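PDB 3NRA: aspartate aminotransferase from Rhodobacter sphaeroides, which probably catalyses the pyridoxal-phosphate-dependent transfer of an amino group between L-aspartate and 2-oxoglutarate, giving oxaloacetate and L-glutamate. Local coordinates for residues 119-125 with 142-148; 128-132 with 178-184; 221-226 with 334-339; 312-318 with 384-388. All coordinates share one frame; numbering follows the deposited sequence.

Contact 1 of 4, residues 119-125 with 142-148; sequences VAATVAR and LVEFFEG
Phe146 sets its ring against Ala120 where the ends of two helices, 110-120 and 137-145, meet beside the large sheet of this aminotransferase fold. The chain leaves the second helix through a Schellman motif: Glu147, with positive phi, is its C-prime residue, and Gly148 N and Glu147 N bond back to Val143 O and Glu144 O respectively. The apolar contacts centre on the Phe146 ring. Ala120 CA stands over one face in a CH-pi contact, 3.9 Å from the centroid, while Ala120 CB closes on Phe146 CZ at 3.4 Å; the ring of Phe145 lies against the other face. Val119 adds both of its branches: CG1, anti to the backbone N (chi1 177°), meets Phe146 CD2 at 4.0 Å, and CG2 meets Leu142 CD1 at 3.9 Å. Phe145 of the second subunit also packs on Phe146, and the contact borders the dimer interface. The charged pair lies at the outer end, where Arg125 and Glu147 run side by side with no salt bridge: Arg125 NE stops 4.0 Å from Glu147 OE1.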
loop_
_atom_site.group_PDB
_atom_site.type_symbol
_atom_site.label_atom_id
_atom_site.label_comp_id
_atom_site.label_asym_id
_atom_site.label_seq_id
_atom_site.Cartn_x
_atom_site.Cartn_y
_atom_site.Cartn_z
ATOM N N VAL B 119 3.562 -12.808 1.398
ATOM C CA VAL B 119 4.926 -13.206 1.752
ATOM C C VAL B 119 5.223 -12.812 3.220
ATOM O O VAL B 119 5.819 -13.599 3.979
ATOM C CB VAL B 119 5.949 -12.589 0.808
ATOM C CG1 VAL B 119 7.381 -12.964 1.239
ATOM C CG2 VAL B 119 5.666 -13.026 -0.671
ATOM N N ALA B 120 4.778 -11.615 3.626
ATOM C CA ALA B 120 4.985 -11.143 5.023
ATOM C C ALA B 120 4.341 -12.077 6.034
ATOM O O ALA B 120 4.909 -12.329 7.096
ATOM C CB ALA B 120 4.442 -9.741 5.207
ATOM N N ALA B 121 3.152 -12.588 5.688
ATOM C CA ALA B 121 2.391 -13.506 6.567
ATOM C C ALA B 121 2.911 -14.966 6.576
ATOM O O ALA B 121 2.455 -15.777 7.391
ATOM C CB ALA B 121 0.950 -13.476 6.180
ATOM N N THR B 122 3.845 -15.306 5.677
ATOM C CA THR B 122 4.273 -16.681 5.516
ATOM C C THR B 122 5.796 -16.919 5.635
ATOM O O THR B 122 6.206 -18.039 5.882
ATOM C CB THR B 122 3.761 -17.275 4.182
ATOM O OG1 THR B 122 4.284 -16.516 3.077
ATOM C CG2 THR B 122 2.240 -17.264 4.132
ATOM N N VAL B 123 6.620 -15.872 5.494
ATOM C CA VAL B 123 8.068 -16.036 5.526
ATOM C C VAL B 123 8.691 -15.314 6.749
ATOM O O VAL B 123 8.548 -14.113 6.920
ATOM C CB VAL B 123 8.728 -15.542 4.237
ATOM C CG1 VAL B 123 10.245 -15.766 4.303
ATOM C CG2 VAL B 123 8.102 -16.244 2.986
ATOM N N ALA B 124 9.317 -16.083 7.613
ATOM C CA ALA B 124 10.081 -15.536 8.721
ATOM C C ALA B 124 11.555 -15.613 8.399
ATOM O O ALA B 124 11.972 -16.329 7.490
ATOM C CB ALA B 124 9.786 -16.320 10.008
ATOM N N ARG B 125 12.340 -14.931 9.208
ATOM C CA ARG B 125 13.780 -14.897 9.058
ATOM C C ARG B 125 14.405 -16.319 9.023
ATOM O O ARG B 125 14.206 -17.118 9.944
ATOM C CB ARG B 125 14.360 -14.080 10.203
ATOM C CG ARG B 125 15.873 -14.087 10.289
ATOM C CD ARG B 125 16.387 -12.864 11.028
ATOM N NE ARG B 125 17.549 -13.179 11.857
ATOM C CZ ARG B 125 17.496 -13.688 13.098
ATOM N NH1 ARG B 125 16.321 -13.992 13.691
ATOM N NH2 ARG B 125 18.633 -13.907 13.757
ATOM N N LEU B 142 11.093 -9.936 -2.326
ATOM C CA LEU B 142 10.251 -10.116 -1.167
ATOM C C LEU B 142 10.809 -11.142 -0.193
ATOM O O LEU B 142 10.905 -10.866 1.022
ATOM C CB LEU B 142 8.856 -10.514 -1.588
ATOM C CG LEU B 142 8.010 -9.346 -2.071
ATOM C CD1 LEU B 142 6.777 -9.871 -2.733
ATOM C CD2 LEU B 142 7.657 -8.420 -0.899
ATOM N N VAL B 143 11.204 -12.306 -0.710
ATOM C CA VAL B 143 11.809 -13.350 0.127
ATOM C C VAL B 143 13.026 -12.812 0.859
ATOM O O VAL B 143 13.162 -12.982 2.059
ATOM C CB VAL B 143 12.190 -14.625 -0.701
ATOM C CG1 VAL B 143 12.993 -15.546 0.124
ATOM C CG2 VAL B 143 10.876 -15.352 -1.213
ATOM N N GLU B 144 13.857 -12.083 0.151
ATOM C CA GLU B 144 15.096 -11.631 0.723
ATOM C C GLU B 144 14.911 -10.426 1.692
ATOM O O GLU B 144 15.601 -10.352 2.712
ATOM C CB GLU B 144 16.152 -11.400 -0.389
ATOM C CG GLU B 144 16.773 -12.808 -0.833
ATOM C CD GLU B 144 17.643 -12.786 -2.099
ATOM O OE1 GLU B 144 17.733 -11.732 -2.768
ATOM O OE2 GLU B 144 18.237 -13.865 -2.414
ATOM N N PHE B 145 13.894 -9.599 1.454
ATOM C CA PHE B 145 13.543 -8.533 2.376
ATOM C C PHE B 145 13.081 -9.057 3.734
ATOM O O PHE B 145 13.406 -8.480 4.771
ATOM C CB PHE B 145 12.437 -7.672 1.806
ATOM C CG PHE B 145 12.091 -6.493 2.677
ATOM C CD1 PHE B 145 13.009 -5.485 2.882
ATOM C CD2 PHE B 145 10.868 -6.412 3.315
ATOM C CE1 PHE B 145 12.684 -4.383 3.681
ATOM C CE2 PHE B 145 10.564 -5.316 4.136
ATOM C CZ PHE B 145 11.473 -4.321 4.311
ATOM N N PHE B 146 12.341 -10.159 3.731
ATOM C CA PHE B 146 11.960 -10.793 4.966
ATOM C C PHE B 146 13.043 -11.797 5.499
ATOM O O PHE B 146 12.779 -12.586 6.405
ATOM C CB PHE B 146 10.565 -11.407 4.822
ATOM C CG PHE B 146 9.456 -10.364 4.755
ATOM C CD1 PHE B 146 9.085 -9.646 5.899
ATOM C CD2 PHE B 146 8.845 -10.061 3.575
ATOM C CE1 PHE B 146 8.106 -8.656 5.831
ATOM C CE2 PHE B 146 7.867 -9.073 3.505
ATOM C CZ PHE B 146 7.504 -8.376 4.639
ATOM N N GLU B 147 14.267 -11.699 4.962
ATOM C CA GLU B 147 15.416 -12.507 5.399
ATOM C C GLU B 147 15.177 -14.021 5.311
ATOM O O GLU B 147 15.807 -14.813 6.047
ATOM C CB GLU B 147 15.874 -12.084 6.801
ATOM C CG GLU B 147 16.213 -10.557 6.919
ATOM C CD GLU B 147 16.940 -10.200 8.249
ATOM O OE1 GLU B 147 17.973 -10.861 8.591
ATOM O OE2 GLU B 147 16.471 -9.263 8.951
ATOM N N GLY B 148 14.328 -14.425 4.348
ATOM C CA GLY B 148 14.221 -15.820 3.946
ATOM C C GLY B 148 15.339 -16.186 2.997
ATOM O O GLY B 148 16.011 -15.308 2.452
#

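Contact 2 of 4, residues 128-132 with 178-184; sequences KVAIV and AGARVFL
With CG anti to the carbonyl carbon (chi1 -75°) and the chain extended beyond it, Lys128 runs alongside the Schellman end of helix 169-177, where NZ gives a 3.0 Å hydrogen bond to Ala178 O. Phe183 turns CG anti to its backbone N (chi1 174°), which brings the ring edge against Ala130 and Val132 of the neighbouring strand: Phe183 CD1 lies 3.5 Å from Ala130 CB, and Phe183 CE1 lies 3.7 Å from Val132 CG2. Val129 and Val182, and Ile131 and Leu184, lie in pairs on the other face. Strands 128-133 and 182-186 are parallel neighbours inside the large mixed sheet of the aminotransferase fold; their firm backbone bonds are Ala130 N to Val182 O at 2.9 Å and Leu184 N to Ala130 O at 3.2 Å. Beyond them water steps in. One water joins Lys128 O to Arg181 N, whose direct bond is weak; another accepts from Val132 N and donates to Leu184 O, 2.7 Å away. The pairing is thus direct at Ala130 and hydrated on either side, and the backbone groups there keep partners despite the wider gap.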
loop_
_atom_site.group_PDB
_atom_site.type_symbol
_atom_site.label_atom_id
_atom_site.label_comp_id
_atom_site.label_asym_id
_atom_site.label_seq_id
_atom_site.Cartn_x
_atom_site.Cartn_y
_atom_site.Cartn_z
ATOM N N LYS B 128 13.344 -21.205 4.339
ATOM C CA LYS B 128 13.528 -21.499 2.930
ATOM C C LYS B 128 12.223 -21.313 2.115
ATOM O O LYS B 128 11.157 -21.751 2.523
ATOM C CB LYS B 128 14.086 -22.892 2.755
ATOM C CG LYS B 128 15.554 -22.956 3.124
ATOM C CD LYS B 128 16.036 -24.359 3.326
ATOM C CE LYS B 128 17.503 -24.363 3.712
ATOM N NZ LYS B 128 17.854 -25.542 4.483
ATOM N N VAL B 129 12.328 -20.621 0.998
ATOM C CA VAL B 129 11.199 -20.360 0.127
ATOM C C VAL B 129 11.552 -20.767 -1.280
ATOM O O VAL B 129 12.566 -20.319 -1.794
ATOM C CB VAL B 129 10.827 -18.853 0.129
ATOM C CG1 VAL B 129 9.554 -18.624 -0.690
ATOM C CG2 VAL B 129 10.674 -18.334 1.573
ATOM N N ALA B 130 10.742 -21.652 -1.884
ATOM C CA ALA B 130 10.914 -22.065 -3.289
ATOM C C ALA B 130 10.400 -20.964 -4.212
ATOM O O ALA B 130 9.244 -20.532 -4.088
ATOM C CB ALA B 130 10.168 -23.379 -3.571
ATOM N N ILE B 131 11.264 -20.505 -5.110
ATOM C CA ILE B 131 10.936 -19.422 -6.065
ATOM C C ILE B 131 11.339 -19.911 -7.439
ATOM O O ILE B 131 12.418 -20.506 -7.601
ATOM C CB ILE B 131 11.712 -18.120 -5.727
ATOM C CG1 ILE B 131 11.262 -17.563 -4.354
ATOM C CG2 ILE B 131 11.588 -17.047 -6.860
ATOM C CD1 ILE B 131 9.840 -17.137 -4.307
ATOM N N VAL B 132 10.457 -19.709 -8.416
ATOM C CA VAL B 132 10.718 -20.107 -9.793
ATOM C C VAL B 132 11.652 -19.089 -10.482
ATOM O O VAL B 132 11.591 -17.901 -10.201
ATOM C CB VAL B 132 9.393 -20.205 -10.595
ATOM C CG1 VAL B 132 9.663 -20.632 -12.082
ATOM C CG2 VAL B 132 8.414 -21.191 -9.904
ATOM N N ALA B 178 14.629 -30.056 1.455
ATOM C CA ALA B 178 15.648 -29.223 2.099
ATOM C C ALA B 178 15.094 -28.324 3.227
ATOM O O ALA B 178 15.863 -27.757 3.975
ATOM C CB ALA B 178 16.346 -28.384 1.073
ATOM N N GLY B 179 13.771 -28.200 3.327
ATOM C CA GLY B 179 13.136 -27.458 4.426
ATOM C C GLY B 179 12.228 -26.305 3.990
ATOM O O GLY B 179 11.647 -25.622 4.835
ATOM N N ALA B 180 12.118 -26.063 2.689
ATOM C CA ALA B 180 11.211 -25.021 2.192
ATOM C C ALA B 180 9.767 -25.380 2.558
ATOM O O ALA B 180 9.300 -26.484 2.267
ATOM C CB ALA B 180 11.359 -24.855 0.708
ATOM N N ARG B 181 9.085 -24.473 3.248
ATOM C CA ARG B 181 7.657 -24.664 3.576
ATOM C C ARG B 181 6.776 -23.609 2.974
ATOM O O ARG B 181 5.540 -23.578 3.253
ATOM C CB ARG B 181 7.474 -24.725 5.101
ATOM C CG ARG B 181 8.167 -25.941 5.760
ATOM C CD ARG B 181 7.441 -27.269 5.388
ATOM N NE ARG B 181 8.118 -28.450 5.905
ATOM C CZ ARG B 181 9.045 -29.184 5.256
ATOM N NH1 ARG B 181 9.486 -28.863 4.026
ATOM N NH2 ARG B 181 9.571 -30.253 5.875
ATOM N N VAL B 182 7.353 -22.788 2.084
ATOM C CA VAL B 182 6.585 -21.937 1.200
ATOM C C VAL B 182 7.053 -22.075 -0.265
ATOM O O VAL B 182 8.264 -22.171 -0.535
ATOM C CB VAL B 182 6.690 -20.470 1.623
ATOM C CG1 VAL B 182 5.823 -19.553 0.687
ATOM C CG2 VAL B 182 6.292 -20.307 3.087
ATOM N N PHE B 183 6.085 -22.047 -1.203
ATOM C CA PHE B 183 6.343 -21.950 -2.641
ATOM C C PHE B 183 5.455 -20.848 -3.243
ATOM O O PHE B 183 4.261 -20.858 -3.051
ATOM C CB PHE B 183 6.021 -23.297 -3.294
ATOM C CG PHE B 183 6.111 -23.298 -4.818
ATOM C CD1 PHE B 183 7.236 -22.807 -5.472
ATOM C CD2 PHE B 183 5.110 -23.899 -5.583
ATOM C CE1 PHE B 183 7.342 -22.865 -6.841
ATOM C CE2 PHE B 183 5.199 -23.913 -6.974
ATOM C CZ PHE B 183 6.328 -23.400 -7.595
ATOM N N LEU B 184 6.079 -19.904 -3.964
ATOM C CA LEU B 184 5.416 -18.754 -4.576
ATOM C C LEU B 184 5.682 -18.835 -6.060
ATOM O O LEU B 184 6.846 -19.036 -6.464
ATOM C CB LEU B 184 6.009 -17.457 -4.022
ATOM C CG LEU B 184 5.733 -16.172 -4.795
ATOM C CD1 LEU B 184 4.205 -15.838 -4.854
ATOM C CD2 LEU B 184 6.555 -15.021 -4.214
HETATM O O HOH W 1 9.746 -22.144 4.625
HETATM O O HOH W 2 8.279 -17.583 -8.254
#

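Contact 3 of 4, residues 221-226 with 334-339; sequences YSRLRY and PQAGSY
Tyr221 lays one face of its ring on the backbone of Gly337 and Ser338. Gly337 CA sits over that face in a CH-pi contact, 3.5 Å from the centroid, and Ser338 N lies above the same face. With no side chain in the way, Gly337, at positive phi, lets the ring lie flat on its CA. At the far end of the ring Tyr221 OH accepts a hydrogen bond from Ser338 OG at 2.8 Å, in one of two serine conformers. The ring edge is turned toward the face of Tyr339 in an offset edge-to-face pair, planes 86° apart and Tyr221 CD2 3.9 Å from Tyr339 CE2. In Tyr226, CG anti to the carbonyl carbon (chi1 -65°) carries the ring over to Gly337 O, to which OH donates at 2.8 Å from above the carbonyl plane; Tyr226 N bonds to Gln335 O at 3.1 Å. Between Tyr221 and Tyr226, Gly337 N gives a 2.8 Å bond to Leu224 O, at the end of the type I turn 221-224. The loop 334-339 is therefore gripped through both backbone and hydroxyls. Tyr339 OH hydrogen-bonds NZ of the pyridoxal-phosphate lysine at position 253, which places this pair of loops at the internal aldimine of the aminotransferase active site.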
loop_
_atom_site.group_PDB
_atom_site.type_symbol
_atom_site.label_atom_id
_atom_site.label_comp_id
_atom_site.label_asym_id
_atom_site.label_seq_id
_atom_site.Cartn_x
_atom_site.Cartn_y
_atom_site.Cartn_z
ATOM N N TYR B 221 -2.855 -12.687 -14.214
ATOM C CA TYR B 221 -3.243 -12.538 -15.620
ATOM C C TYR B 221 -4.053 -13.758 -16.154
ATOM O O TYR B 221 -4.252 -13.902 -17.368
ATOM C CB TYR B 221 -1.987 -12.259 -16.493
ATOM C CG TYR B 221 -2.032 -10.988 -17.324
ATOM C CD1 TYR B 221 -3.198 -10.561 -17.940
ATOM C CD2 TYR B 221 -0.874 -10.230 -17.540
ATOM C CE1 TYR B 221 -3.208 -9.436 -18.767
ATOM C CE2 TYR B 221 -0.902 -9.074 -18.316
ATOM C CZ TYR B 221 -2.058 -8.696 -18.933
ATOM O OH TYR B 221 -2.078 -7.540 -19.733
ATOM N N SER B 222 -4.587 -14.566 -15.238
ATOM C CA SER B 222 -5.192 -15.865 -15.583
ATOM C C SER B 222 -6.514 -15.732 -16.315
ATOM O O SER B 222 -6.911 -16.639 -16.998
ATOM C CB SER B 222 -5.400 -16.712 -14.323
ATOM O OG SER B 222 -6.257 -16.037 -13.397
ATOM N N ARG B 223 -7.164 -14.577 -16.207
ATOM C CA ARG B 223 -8.415 -14.335 -16.929
ATOM C C ARG B 223 -8.224 -14.043 -18.435
ATOM O O ARG B 223 -9.144 -14.273 -19.247
ATOM C CB ARG B 223 -9.186 -13.191 -16.276
ATOM C CG ARG B 223 -10.638 -13.229 -16.563
ATOM C CD ARG B 223 -11.363 -12.083 -15.918
ATOM N NE ARG B 223 -12.739 -12.073 -16.362
ATOM C CZ ARG B 223 -13.578 -11.049 -16.243
ATOM N NH1 ARG B 223 -13.208 -9.932 -15.652
ATOM N NH2 ARG B 223 -14.812 -11.169 -16.685
ATOM N N LEU B 224 -7.066 -13.512 -18.812
ATOM C CA LEU B 224 -6.808 -13.213 -20.213
ATOM C C LEU B 224 -6.254 -14.455 -20.882
ATOM O O LEU B 224 -5.098 -14.502 -21.226
ATOM C CB LEU B 224 -5.842 -12.037 -20.357
ATOM C CG LEU B 224 -5.833 -11.407 -21.759
ATOM C CD1 LEU B 224 -7.016 -10.412 -21.858
ATOM C CD2 LEU B 224 -4.502 -10.711 -22.059
ATOM N N ARG B 225 -7.121 -15.449 -21.085
ATOM C CA ARG B 225 -6.703 -16.811 -21.491
ATOM C C ARG B 225 -7.049 -17.011 -22.961
ATOM O O ARG B 225 -8.182 -16.805 -23.360
ATOM C CB ARG B 225 -7.403 -17.870 -20.611
ATOM C CG ARG B 225 -7.117 -19.349 -21.004
ATOM C CD ARG B 225 -7.805 -20.368 -20.058
ATOM N NE ARG B 225 -9.255 -20.157 -19.948
ATOM C CZ ARG B 225 -10.178 -20.545 -20.837
ATOM N NH1 ARG B 225 -9.855 -21.230 -21.933
ATOM N NH2 ARG B 225 -11.450 -20.233 -20.623
ATOM N N TYR B 226 -6.053 -17.378 -23.766
ATOM C CA TYR B 226 -6.226 -17.428 -25.208
ATOM C C TYR B 226 -7.010 -18.667 -25.645
ATOM O O TYR B 226 -7.047 -19.680 -24.942
ATOM C CB TYR B 226 -4.868 -17.315 -25.921
ATOM C CG TYR B 226 -4.245 -15.959 -25.676
ATOM C CD1 TYR B 226 -4.877 -14.799 -26.112
ATOM C CD2 TYR B 226 -3.109 -15.826 -24.874
ATOM C CE1 TYR B 226 -4.365 -13.545 -25.819
ATOM C CE2 TYR B 226 -2.582 -14.594 -24.589
ATOM C CZ TYR B 226 -3.228 -13.444 -25.052
ATOM O OH TYR B 226 -2.729 -12.225 -24.761
ATOM N N PRO B 334 2.651 -17.238 -25.654
ATOM C CA PRO B 334 1.909 -16.965 -24.427
ATOM C C PRO B 334 0.521 -17.609 -24.450
ATOM O O PRO B 334 -0.130 -17.628 -25.482
ATOM C CB PRO B 334 1.777 -15.416 -24.424
ATOM C CG PRO B 334 2.693 -14.933 -25.442
ATOM C CD PRO B 334 2.878 -16.005 -26.430
ATOM N N GLN B 335 0.103 -18.155 -23.314
ATOM C CA GLN B 335 -1.138 -18.934 -23.223
ATOM C C GLN B 335 -2.199 -18.219 -22.371
ATOM O O GLN B 335 -3.397 -18.452 -22.527
ATOM C CB GLN B 335 -0.830 -20.303 -22.668
ATOM C CG GLN B 335 -0.000 -21.166 -23.655
ATOM C CD GLN B 335 0.672 -22.377 -23.004
ATOM O OE1 GLN B 335 1.347 -22.261 -21.961
ATOM N NE2 GLN B 335 0.554 -23.534 -23.656
ATOM N N ALA B 336 -1.755 -17.345 -21.495
ATOM C CA ALA B 336 -2.621 -16.333 -20.922
ATOM C C ALA B 336 -1.805 -15.084 -20.597
ATOM O O ALA B 336 -0.589 -15.149 -20.468
ATOM C CB ALA B 336 -3.331 -16.886 -19.656
ATOM N N GLY B 337 -2.473 -13.948 -20.508
ATOM C CA GLY B 337 -1.807 -12.669 -20.209
ATOM C C GLY B 337 -1.121 -12.058 -21.416
ATOM O O GLY B 337 -1.174 -12.621 -22.500
ATOM N N SER B 338 -0.478 -10.901 -21.234
ATOM C CA SER B 338 0.065 -10.110 -22.345
ATOM C C SER B 338 1.599 -9.940 -22.288
ATOM O O SER B 338 2.125 -8.896 -22.727
ATOM C CB SER B 338 -0.610 -8.737 -22.376
ATOM O OG SER B 338 -2.000 -8.863 -22.174
ATOM N N TYR B 339 2.317 -10.966 -21.791
ATOM C CA TYR B 339 3.784 -10.966 -21.809
ATOM C C TYR B 339 4.381 -11.919 -22.869
ATOM O O TYR B 339 3.915 -13.036 -23.037
ATOM C CB TYR B 339 4.324 -11.328 -20.453
ATOM C CG TYR B 339 3.981 -10.317 -19.405
ATOM C CD1 TYR B 339 4.330 -8.960 -19.564
ATOM C CD2 TYR B 339 3.309 -10.692 -18.244
ATOM C CE1 TYR B 339 4.016 -8.023 -18.595
ATOM C CE2 TYR B 339 2.985 -9.758 -17.278
ATOM C CZ TYR B 339 3.340 -8.415 -17.467
ATOM O OH TYR B 339 3.003 -7.475 -16.520
#

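Contact 4 of 4, residues 312-318 with 384-388; sequences HQAIRDE and FSQDH
Ile315 enters the contact from helix 304-324 and wedges between Phe384 and His388. Its CB lies 4.1 Å from Phe384 CD1, and there the side chain forks. CG2 stays with the phenylalanine, 3.6 Å from Phe384 CD1 and as near to Phe384 O. CG1 takes the other course, anti to the carbonyl carbon (chi1 -65°), and slides past the imidazole, 3.4 Å from His388 ND1. At the tip, CD1 comes to rest 3.5 Å from Gln386 O, whose hydrogen bond is to His52. Arg316 CB and CG flank the far end of the Phe384 ring, and the edge of that ring points at His312 O. A histidine hydrogen bond lies toward either end of the helical segment, flanking the aliphatic wedge. His312 NE2 and Ser385 OG are joined by a 2.8 Å hydrogen bond, and the other ring nitrogen, His312 ND1, bonds to Arg308 O. At Glu318, three residues past Ile315, OE1 accepts from His388 NE2 at 2.9 Å in the conformer modelled here; the acceptor is close to the imidazole plane, whereas the carboxylate itself is turned 58° from the ring. Asp387 N-caps helix 388-404 through Ala390 N. This is helix-to-loop packing: helix 304-324 lies across the turn that leads from strand 380-383 of the small four-stranded sheet into helix 388-404.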
loop_
_atom_site.group_PDB
_atom_site.type_symbol
_atom_site.label_atom_id
_atom_site.label_comp_id
_atom_site.label_asym_id
_atom_site.label_seq_id
_atom_site.Cartn_x
_atom_site.Cartn_y
_atom_site.Cartn_z
ATOM N N HIS B 312 -6.116 -9.208 -28.174
ATOM C CA HIS B 312 -4.782 -9.515 -27.685
ATOM C C HIS B 312 -4.143 -10.708 -28.385
ATOM O O HIS B 312 -2.944 -10.747 -28.556
ATOM C CB HIS B 312 -4.804 -9.765 -26.183
ATOM C CG HIS B 312 -4.870 -8.522 -25.377
ATOM N ND1 HIS B 312 -6.038 -7.846 -25.158
ATOM C CD2 HIS B 312 -3.910 -7.842 -24.707
ATOM C CE1 HIS B 312 -5.799 -6.797 -24.391
ATOM N NE2 HIS B 312 -4.517 -6.774 -24.106
ATOM N N GLN B 313 -4.966 -11.672 -28.786
ATOM C CA GLN B 313 -4.480 -12.880 -29.448
ATOM C C GLN B 313 -4.003 -12.547 -30.861
ATOM O O GLN B 313 -3.036 -13.115 -31.335
ATOM C CB GLN B 313 -5.592 -13.945 -29.503
ATOM C CG GLN B 313 -5.092 -15.379 -29.702
ATOM C CD GLN B 313 -6.155 -16.446 -29.412
ATOM O OE1 GLN B 313 -6.914 -16.363 -28.426
ATOM N NE2 GLN B 313 -6.187 -17.469 -30.244
ATOM N N ALA B 314 -4.661 -11.596 -31.508
ATOM C CA ALA B 314 -4.213 -11.119 -32.826
ATOM C C ALA B 314 -2.853 -10.427 -32.721
ATOM O O ALA B 314 -1.965 -10.658 -33.554
ATOM C CB ALA B 314 -5.259 -10.191 -33.458
ATOM N N ILE B 315 -2.663 -9.639 -31.664
ATOM C CA ILE B 315 -1.380 -8.983 -31.411
ATOM C C ILE B 315 -0.303 -10.020 -31.065
ATOM O O ILE B 315 0.787 -10.018 -31.660
ATOM C CB ILE B 315 -1.463 -7.974 -30.254
ATOM C CG1 ILE B 315 -2.395 -6.807 -30.612
ATOM C CG2 ILE B 315 -0.074 -7.439 -29.929
ATOM C CD1 ILE B 315 -2.704 -5.928 -29.445
ATOM N N ARG B 316 -0.623 -10.901 -30.113
ATOM C CA ARG B 316 0.244 -12.033 -29.783
ATOM C C ARG B 316 0.776 -12.728 -31.035
ATOM O O ARG B 316 1.997 -12.907 -31.182
ATOM C CB ARG B 316 -0.509 -13.049 -28.931
ATOM C CG ARG B 316 0.341 -14.232 -28.446
ATOM C CD ARG B 316 -0.537 -15.405 -28.000
ATOM N NE ARG B 316 -1.173 -16.081 -29.129
ATOM C CZ ARG B 316 -1.871 -17.222 -29.040
ATOM N NH1 ARG B 316 -2.016 -17.861 -27.873
ATOM N NH2 ARG B 316 -2.406 -17.751 -30.137
ATOM N N ASP B 317 -0.121 -13.092 -31.943
ATOM C CA ASP B 317 0.251 -13.914 -33.108
ATOM C C ASP B 317 1.119 -13.172 -34.122
ATOM O O ASP B 317 2.028 -13.763 -34.714
ATOM C CB ASP B 317 -1.005 -14.448 -33.823
ATOM C CG ASP B 317 -1.758 -15.503 -33.005
ATOM O OD1 ASP B 317 -1.226 -15.975 -31.984
ATOM O OD2 ASP B 317 -2.894 -15.843 -33.399
ATOM N N GLU B 318 0.807 -11.909 -34.385
ATOM C CA GLU B 318 1.616 -11.134 -35.328
ATOM C C GLU B 318 2.969 -10.787 -34.722
ATOM O O GLU B 318 3.951 -10.827 -35.402
ATOM C CB GLU B 318 0.903 -9.870 -35.828
ATOM C CG GLU B 318 1.573 -9.295 -37.124
ATOM C CD GLU B 318 0.825 -8.097 -37.736
ATOM O OE1 GLU B 318 -0.065 -7.525 -37.065
ATOM O OE2 GLU B 318 1.137 -7.735 -38.889
ATOM N N PHE B 384 2.661 -6.746 -24.426
ATOM C CA PHE B 384 2.066 -6.437 -25.724
ATOM C C PHE B 384 0.598 -5.998 -25.675
ATOM O O PHE B 384 -0.054 -5.907 -26.716
ATOM C CB PHE B 384 2.279 -7.605 -26.744
ATOM C CG PHE B 384 1.609 -8.901 -26.366
ATOM C CD1 PHE B 384 0.296 -9.166 -26.749
ATOM C CD2 PHE B 384 2.324 -9.895 -25.704
ATOM C CE1 PHE B 384 -0.318 -10.401 -26.432
ATOM C CE2 PHE B 384 1.742 -11.102 -25.398
ATOM C CZ PHE B 384 0.397 -11.357 -25.766
ATOM N N SER B 385 0.094 -5.628 -24.504
ATOM C CA SER B 385 -1.209 -4.937 -24.441
ATOM C C SER B 385 -1.012 -3.482 -24.861
ATOM O O SER B 385 -0.925 -2.571 -24.027
ATOM C CB SER B 385 -1.852 -5.066 -23.067
ATOM O OG SER B 385 -3.165 -4.548 -23.090
ATOM N N GLN B 386 -0.917 -3.303 -26.185
ATOM C CA GLN B 386 -0.483 -2.066 -26.825
ATOM C C GLN B 386 -1.395 -1.779 -27.993
ATOM O O GLN B 386 -2.213 -2.638 -28.393
ATOM C CB GLN B 386 0.938 -2.207 -27.365
ATOM C CG GLN B 386 2.018 -2.577 -26.313
ATOM C CD GLN B 386 2.220 -1.502 -25.271
ATOM O OE1 GLN B 386 1.975 -0.279 -25.526
ATOM N NE2 GLN B 386 2.655 -1.926 -24.064
ATOM N N ASP B 387 -1.240 -0.590 -28.574
ATOM C CA ASP B 387 -1.792 -0.315 -29.893
ATOM C C ASP B 387 -1.237 -1.364 -30.875
ATOM O O ASP B 387 -0.043 -1.569 -30.924
ATOM C CB ASP B 387 -1.422 1.091 -30.358
ATOM C CG ASP B 387 -1.926 1.394 -31.777
ATOM O OD1 ASP B 387 -3.087 1.851 -31.917
ATOM O OD2 ASP B 387 -1.161 1.192 -32.752
ATOM N N HIS B 388 -2.134 -2.034 -31.612
ATOM C CA HIS B 388 -1.780 -3.168 -32.483
ATOM C C HIS B 388 -0.733 -2.788 -33.515
ATOM O O HIS B 388 0.293 -3.419 -33.620
ATOM C CB HIS B 388 -3.032 -3.691 -33.211
ATOM C CG HIS B 388 -2.814 -4.966 -33.971
ATOM N ND1 HIS B 388 -3.573 -6.096 -33.751
ATOM C CD2 HIS B 388 -1.943 -5.289 -34.958
ATOM C CE1 HIS B 388 -3.160 -7.067 -34.547
ATOM N NE2 HIS B 388 -2.182 -6.602 -35.297
#

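Overall arrangement
The four contacts form two clusters. Contact 2 is part of the large seven-stranded sheet and contact 1, its centre 11 Å away, packs on it: strand 128-133 lies in the chain between helices 110-120 and 137-145, and Val143 packs on Val129 and Ile131. These two contacts interleave along the chain, and both close before contacts 3 and 4 open. Contacts 3 and 4, centres 12 Å apart, also alternate and touch directly, Ser338 O to Phe384 N and Pro334 O to Arg316 NH1. They join the loop after strand 214-218 of the large sheet to the small sheet and helix 304-324. Contacts 1 and 4, 36 Å apart between centres, lie on opposite sides of the chain's centre. Contact 1 adjoins the second subunit, while contact 3 reaches the cofactor.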